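Local coordinates for protein arginase (Trypanosoma brucei brucei, PDB 4RHJ) that is of unknown function but adopts the arginase-deacetylase fold, having evolved without the binuclear manganese cluster of true arginases, at residues F240-A245 with D285-N290; F168-S173 with D244-D249. One frame throughout, in Å; residues are numbered along the deposited sequence.

Contact 1. Residues F240-A245 with D285-N290; sequences FISIDA and DVYGYN
The carbonyl O of I243 accepts the backbone N of Y287 at 3.1 Å in a nearly straight bond (N-H...O 173°), and V286 CA adds a longer C-H...O contact to the same oxygen. Three more backbone bonds continue the ladder: D285 N to I241 O, I243 N to D285 O, and A245 N to Y287 O, the last just past the end of strand 239-244. The strands run parallel, and the axes of segments 240-244 and 285-287 approach to 4.9 Å.

On one face of the sheet I243 and V286 lie side by side, CG2 of the first against CG1 of the second at 3.7 Å. On the other face Y287, with CG wedged between its own N and carbonyl carbon (chi1 62°), swings its ring back over the neighbouring strand; I243 O and D244 CA sit over one face, while S242 OG, hydrogen-bonded to T147, meets the rim at CE1, 3.2 Å away. The D244 and Y287 side chains cross at about a right angle, with carboxylate and ring planes 46° apart, and D244 OD2 lies 3.3 Å from Y287 CE2. D244 OD1 accepts S246 N, and OD2 lies by S169 OG.

D244 has been seen to bind manganese, although this chain carries none. Its carboxylate stands at the C-terminal end of an inner strand of the parallel sheet, and the bond between Y287 OH and H167 probably helps keep the ring against it.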
loop_
_atom_site.group_PDB
_atom_site.type_symbol
_atom_site.label_atom_id
_atom_site.label_comp_id
_atom_site.label_asym_id
_atom_site.label_seq_id
_atom_site.Cartn_x
_atom_site.Cartn_y
_atom_site.Cartn_z
ATOM N N PHE A 240 -22.541 12.513 -12.337
ATOM C CA PHE A 240 -22.682 11.142 -11.866
ATOM C C PHE A 240 -21.301 10.699 -11.439
ATOM O O PHE A 240 -20.316 10.977 -12.117
ATOM C CB PHE A 240 -23.235 10.225 -12.964
ATOM C CG PHE A 240 -23.476 8.800 -12.522
ATOM C CD1 PHE A 240 -24.768 8.336 -12.285
ATOM C CD2 PHE A 240 -22.415 7.912 -12.364
ATOM C CE1 PHE A 240 -24.993 7.017 -11.877
ATOM C CE2 PHE A 240 -22.639 6.601 -11.952
ATOM C CZ PHE A 240 -23.926 6.155 -11.715
ATOM N N ILE A 241 -21.200 10.012 -10.316
ATOM C CA ILE A 241 -19.890 9.546 -9.918
ATOM C C ILE A 241 -19.902 8.032 -9.911
ATOM O O ILE A 241 -20.728 7.423 -9.239
ATOM C CB ILE A 241 -19.476 10.134 -8.556
ATOM C CG1 ILE A 241 -19.186 11.631 -8.733
ATOM C CG2 ILE A 241 -18.252 9.420 -8.020
ATOM C CD1 ILE A 241 -18.694 12.353 -7.500
ATOM N N SER A 242 -19.013 7.441 -10.714
ATOM C CA SER A 242 -18.913 5.986 -10.850
ATOM C C SER A 242 -17.511 5.553 -10.460
ATOM O O SER A 242 -16.518 6.030 -11.027
ATOM C CB SER A 242 -19.231 5.523 -12.270
ATOM O OG SER A 242 -19.410 4.111 -12.318
ATOM N N ILE A 243 -17.459 4.644 -9.488
ATOM C CA ILE A 243 -16.237 4.277 -8.792
ATOM C C ILE A 243 -16.045 2.766 -8.781
ATOM O O ILE A 243 -16.733 2.040 -8.082
ATOM C CB ILE A 243 -16.244 4.813 -7.339
ATOM C CG1 ILE A 243 -16.023 6.332 -7.331
ATOM C CG2 ILE A 243 -15.203 4.094 -6.478
ATOM C CD1 ILE A 243 -16.281 6.975 -5.994
ATOM N N ASP A 244 -15.144 2.301 -9.621
ATOM C CA ASP A 244 -14.735 0.917 -9.607
ATOM C C ASP A 244 -13.566 0.796 -8.657
ATOM O O ASP A 244 -12.572 1.515 -8.779
ATOM C CB ASP A 244 -14.343 0.452 -10.996
ATOM C CG ASP A 244 -14.220 -1.061 -11.101
ATOM O OD1 ASP A 244 -13.990 -1.732 -10.081
ATOM O OD2 ASP A 244 -14.354 -1.577 -12.225
ATOM N N ALA A 245 -13.716 -0.106 -7.702
ATOM C CA ALA A 245 -12.688 -0.422 -6.735
ATOM C C ALA A 245 -11.398 -0.861 -7.430
ATOM O O ALA A 245 -10.300 -0.781 -6.859
ATOM C CB ALA A 245 -13.191 -1.497 -5.788
ATOM N N ASP A 285 -22.218 5.288 -7.798
ATOM C CA ASP A 285 -22.225 3.841 -7.828
ATOM C C ASP A 285 -20.864 3.337 -7.445
ATOM O O ASP A 285 -19.897 3.494 -8.195
ATOM C CB ASP A 285 -22.603 3.280 -9.211
ATOM C CG ASP A 285 -22.591 1.743 -9.246
ATOM O OD1 ASP A 285 -22.812 1.114 -8.189
ATOM O OD2 ASP A 285 -22.368 1.166 -10.322
ATOM N N VAL A 286 -20.779 2.731 -6.277
ATOM C CA VAL A 286 -19.503 2.175 -5.882
ATOM C C VAL A 286 -19.557 0.656 -5.943
ATOM O O VAL A 286 -20.275 0.032 -5.171
ATOM C CB VAL A 286 -19.094 2.642 -4.491
ATOM C CG1 VAL A 286 -17.614 2.415 -4.302
ATOM C CG2 VAL A 286 -19.408 4.123 -4.336
ATOM N N TYR A 287 -18.761 0.088 -6.854
ATOM C CA TYR A 287 -18.856 -1.308 -7.282
ATOM C C TYR A 287 -17.496 -1.979 -7.438
ATOM O O TYR A 287 -16.467 -1.365 -7.187
ATOM C CB TYR A 287 -19.596 -1.385 -8.611
ATOM C CG TYR A 287 -18.912 -0.652 -9.754
ATOM C CD1 TYR A 287 -19.122 0.709 -9.968
ATOM C CD2 TYR A 287 -18.071 -1.327 -10.626
ATOM C CE1 TYR A 287 -18.512 1.368 -11.027
ATOM C CE2 TYR A 287 -17.468 -0.686 -11.675
ATOM C CZ TYR A 287 -17.678 0.663 -11.879
ATOM O OH TYR A 287 -17.050 1.301 -12.936
ATOM N N GLY A 288 -17.496 -3.240 -7.867
ATOM C CA GLY A 288 -16.251 -3.948 -8.143
ATOM C C GLY A 288 -15.731 -4.833 -7.029
ATOM O O GLY A 288 -14.710 -5.497 -7.175
ATOM N N TYR A 289 -16.457 -4.849 -5.917
ATOM C CA TYR A 289 -16.026 -5.516 -4.713
ATOM C C TYR A 289 -16.707 -6.870 -4.553
ATOM O O TYR A 289 -17.919 -7.002 -4.642
ATOM C CB TYR A 289 -16.294 -4.619 -3.491
ATOM C CG TYR A 289 -16.297 -5.357 -2.176
ATOM C CD1 TYR A 289 -15.114 -5.813 -1.606
ATOM C CD2 TYR A 289 -17.491 -5.627 -1.510
ATOM C CE1 TYR A 289 -15.128 -6.507 -0.404
ATOM C CE2 TYR A 289 -17.508 -6.322 -0.293
ATOM C CZ TYR A 289 -16.318 -6.755 0.254
ATOM O OH TYR A 289 -16.316 -7.439 1.454
ATOM N N ASN A 290 -15.890 -7.878 -4.316
ATOM C CA ASN A 290 -16.368 -9.238 -4.175
ATOM C C ASN A 290 -15.640 -9.880 -3.004
ATOM O O ASN A 290 -14.436 -10.110 -3.068
ATOM C CB ASN A 290 -16.156 -10.019 -5.474
ATOM C CG ASN A 290 -16.608 -11.471 -5.376
ATOM O OD1 ASN A 290 -16.860 -11.989 -4.298
ATOM N ND2 ASN A 290 -16.668 -12.142 -6.517
#

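Contact 2. Residues F168-S173 with D244-D249; sequences FSARPS and DASVLD
S169 and S246 bring their hydroxyls together, the two OG atoms 3.0 Å apart, with the D244 carboxylate beside them. S169 OG, carried anti to its own N (chi1 -171°), lies within hydrogen-bonding distance of both S246 OG and D244 OD2, the latter at 3.2 Å. S246 OG also receives the backbone N of A170 at 3.1 Å in an almost straight bond (175°), so A170 N and S169 OG meet the S246 hydroxyl from the same side. The other carboxylate oxygen, D244 OD1, accepts S246 N from above the carboxylate plane at 2.9 Å; this Asx turn opens the 3-10 turn 245-247 and ties the serine to the aspartate.

Behind this polar group, V247 lays CG2 along the F168-S169 peptide, 3.6 Å from S169 N, and against F168 CB. The F168 ring leads away from the turn. A short bond from D244 N to F168 O, 2.8 Å, joins the ends of the two strands.

R199 holds the carbonyls of S246 and V247, while N198 binds that of S169. Both loops leave the C-terminal ends of adjacent parallel strands, 163-168 and 239-244, and helix 266-274 packs on F168 and V247 through L269.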
loop_
_atom_site.group_PDB
_atom_site.type_symbol
_atom_site.label_atom_id
_atom_site.label_comp_id
_atom_site.label_asym_id
_atom_site.label_seq_id
_atom_site.Cartn_x
_atom_site.Cartn_y
_atom_site.Cartn_z
ATOM N N PHE A 168 -13.910 6.219 -12.479
ATOM C CA PHE A 168 -12.682 5.718 -11.869
ATOM C C PHE A 168 -12.521 4.207 -11.983
ATOM O O PHE A 168 -13.151 3.457 -11.257
ATOM C CB PHE A 168 -12.635 6.071 -10.376
ATOM C CG PHE A 168 -12.655 7.547 -10.081
ATOM C CD1 PHE A 168 -11.488 8.278 -10.075
ATOM C CD2 PHE A 168 -13.852 8.184 -9.751
ATOM C CE1 PHE A 168 -11.518 9.628 -9.794
ATOM C CE2 PHE A 168 -13.893 9.515 -9.460
ATOM C CZ PHE A 168 -12.727 10.244 -9.472
ATOM N N SER A 169 -11.628 3.757 -12.843
ATOM C CA SER A 169 -11.406 2.335 -12.982
ATOM C C SER A 169 -10.020 2.061 -13.504
ATOM O O SER A 169 -9.365 2.973 -14.001
ATOM C CB SER A 169 -12.443 1.736 -13.915
ATOM O OG SER A 169 -12.359 0.338 -13.892
ATOM N N ALA A 170 -9.586 0.809 -13.411
ATOM C CA ALA A 170 -8.332 0.374 -14.023
ATOM C C ALA A 170 -8.461 0.218 -15.532
ATOM O O ALA A 170 -7.465 0.267 -16.262
ATOM C CB ALA A 170 -7.884 -0.912 -13.417
ATOM N N ARG A 171 -9.696 0.021 -15.989
ATOM C CA ARG A 171 -10.016 -0.098 -17.417
ATOM C C ARG A 171 -11.089 0.902 -17.816
ATOM O O ARG A 171 -11.942 1.236 -17.012
ATOM C CB ARG A 171 -10.500 -1.507 -17.757
ATOM C CG ARG A 171 -11.829 -1.844 -17.135
ATOM C CD ARG A 171 -11.955 -3.327 -16.758
ATOM N NE ARG A 171 -11.194 -3.708 -15.563
ATOM C CZ ARG A 171 -9.981 -4.262 -15.580
ATOM N NH1 ARG A 171 -9.375 -4.487 -16.734
ATOM N NH2 ARG A 171 -9.368 -4.586 -14.448
ATOM N N PRO A 172 -11.059 1.367 -19.073
ATOM C CA PRO A 172 -12.071 2.309 -19.563
ATOM C C PRO A 172 -13.466 1.721 -19.519
ATOM O O PRO A 172 -14.419 2.477 -19.401
ATOM C CB PRO A 172 -11.637 2.580 -21.006
ATOM C CG PRO A 172 -10.204 2.273 -21.044
ATOM C CD PRO A 172 -9.989 1.150 -20.062
ATOM N N SER A 173 -13.572 0.397 -19.616
ATOM C CA SER A 173 -14.853 -0.302 -19.547
ATOM C C SER A 173 -15.824 0.228 -20.612
ATOM O O SER A 173 -16.934 0.649 -20.309
ATOM C CB SER A 173 -15.454 -0.170 -18.145
ATOM O OG SER A 173 -16.437 -1.159 -17.891
ATOM N N ASP A 244 -15.144 2.301 -9.621
ATOM C CA ASP A 244 -14.735 0.917 -9.607
ATOM C C ASP A 244 -13.566 0.796 -8.657
ATOM O O ASP A 244 -12.572 1.515 -8.779
ATOM C CB ASP A 244 -14.343 0.452 -10.996
ATOM C CG ASP A 244 -14.220 -1.061 -11.101
ATOM O OD1 ASP A 244 -13.990 -1.732 -10.081
ATOM O OD2 ASP A 244 -14.354 -1.577 -12.225
ATOM N N ALA A 245 -13.716 -0.106 -7.702
ATOM C CA ALA A 245 -12.688 -0.422 -6.735
ATOM C C ALA A 245 -11.398 -0.861 -7.430
ATOM O O ALA A 245 -10.300 -0.781 -6.859
ATOM C CB ALA A 245 -13.191 -1.497 -5.788
ATOM N N SER A 246 -11.530 -1.299 -8.677
ATOM C CA SER A 246 -10.362 -1.692 -9.455
ATOM C C SER A 246 -9.406 -0.491 -9.670
ATOM O O SER A 246 -8.212 -0.675 -9.942
ATOM C CB SER A 246 -10.789 -2.276 -10.796
ATOM O OG SER A 246 -11.183 -1.246 -11.675
ATOM N N VAL A 247 -9.924 0.729 -9.531
ATOM C CA VAL A 247 -9.092 1.921 -9.714
ATOM C C VAL A 247 -7.985 2.016 -8.672
ATOM O O VAL A 247 -6.911 2.527 -8.969
ATOM C CB VAL A 247 -9.913 3.246 -9.672
ATOM C CG1 VAL A 247 -10.233 3.686 -8.243
ATOM C CG2 VAL A 247 -9.140 4.388 -10.374
ATOM N N LEU A 248 -8.233 1.537 -7.454
ATOM C CA LEU A 248 -7.218 1.604 -6.403
ATOM C C LEU A 248 -6.086 0.644 -6.744
ATOM O O LEU A 248 -6.087 0.030 -7.800
ATOM C CB LEU A 248 -7.826 1.273 -5.032
ATOM C CG LEU A 248 -8.844 2.286 -4.497
ATOM C CD1 LEU A 248 -9.528 1.827 -3.226
ATOM C CD2 LEU A 248 -8.150 3.589 -4.248
ATOM N N ASP A 249 -5.107 0.518 -5.867
ATOM C CA ASP A 249 -4.077 -0.476 -6.096
ATOM C C ASP A 249 -4.622 -1.800 -5.551
ATOM O O ASP A 249 -5.511 -1.791 -4.697
ATOM C CB ASP A 249 -2.760 -0.070 -5.420
ATOM C CG ASP A 249 -1.554 -0.778 -6.004
ATOM O OD1 ASP A 249 -1.127 -1.780 -5.396
ATOM O OD2 ASP A 249 -1.041 -0.348 -7.066
#

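How the contacts relate
From the N terminus, strand 163-168 leads into the loop at F168-S173; after some 70 residues, including helices 180-186 and 203-211 and strands 190-196 and 215-217, which extend the sheet beyond 163-168, the chain returns as strand 239-244, and contact 2 closes this loop. Contact 1 closes the next, shorter one, in which strand 239-244, helix 266-274 and strand 281-287 form a beta-alpha-beta unit. The two loops follow one another, and D244 and A245 belong to both contacts. Strand 239-244 therefore stands between both neighbours, with a probable S242 O to F168 N bond and I243 packing on the F168 ring linking the two contacts within the central sheet.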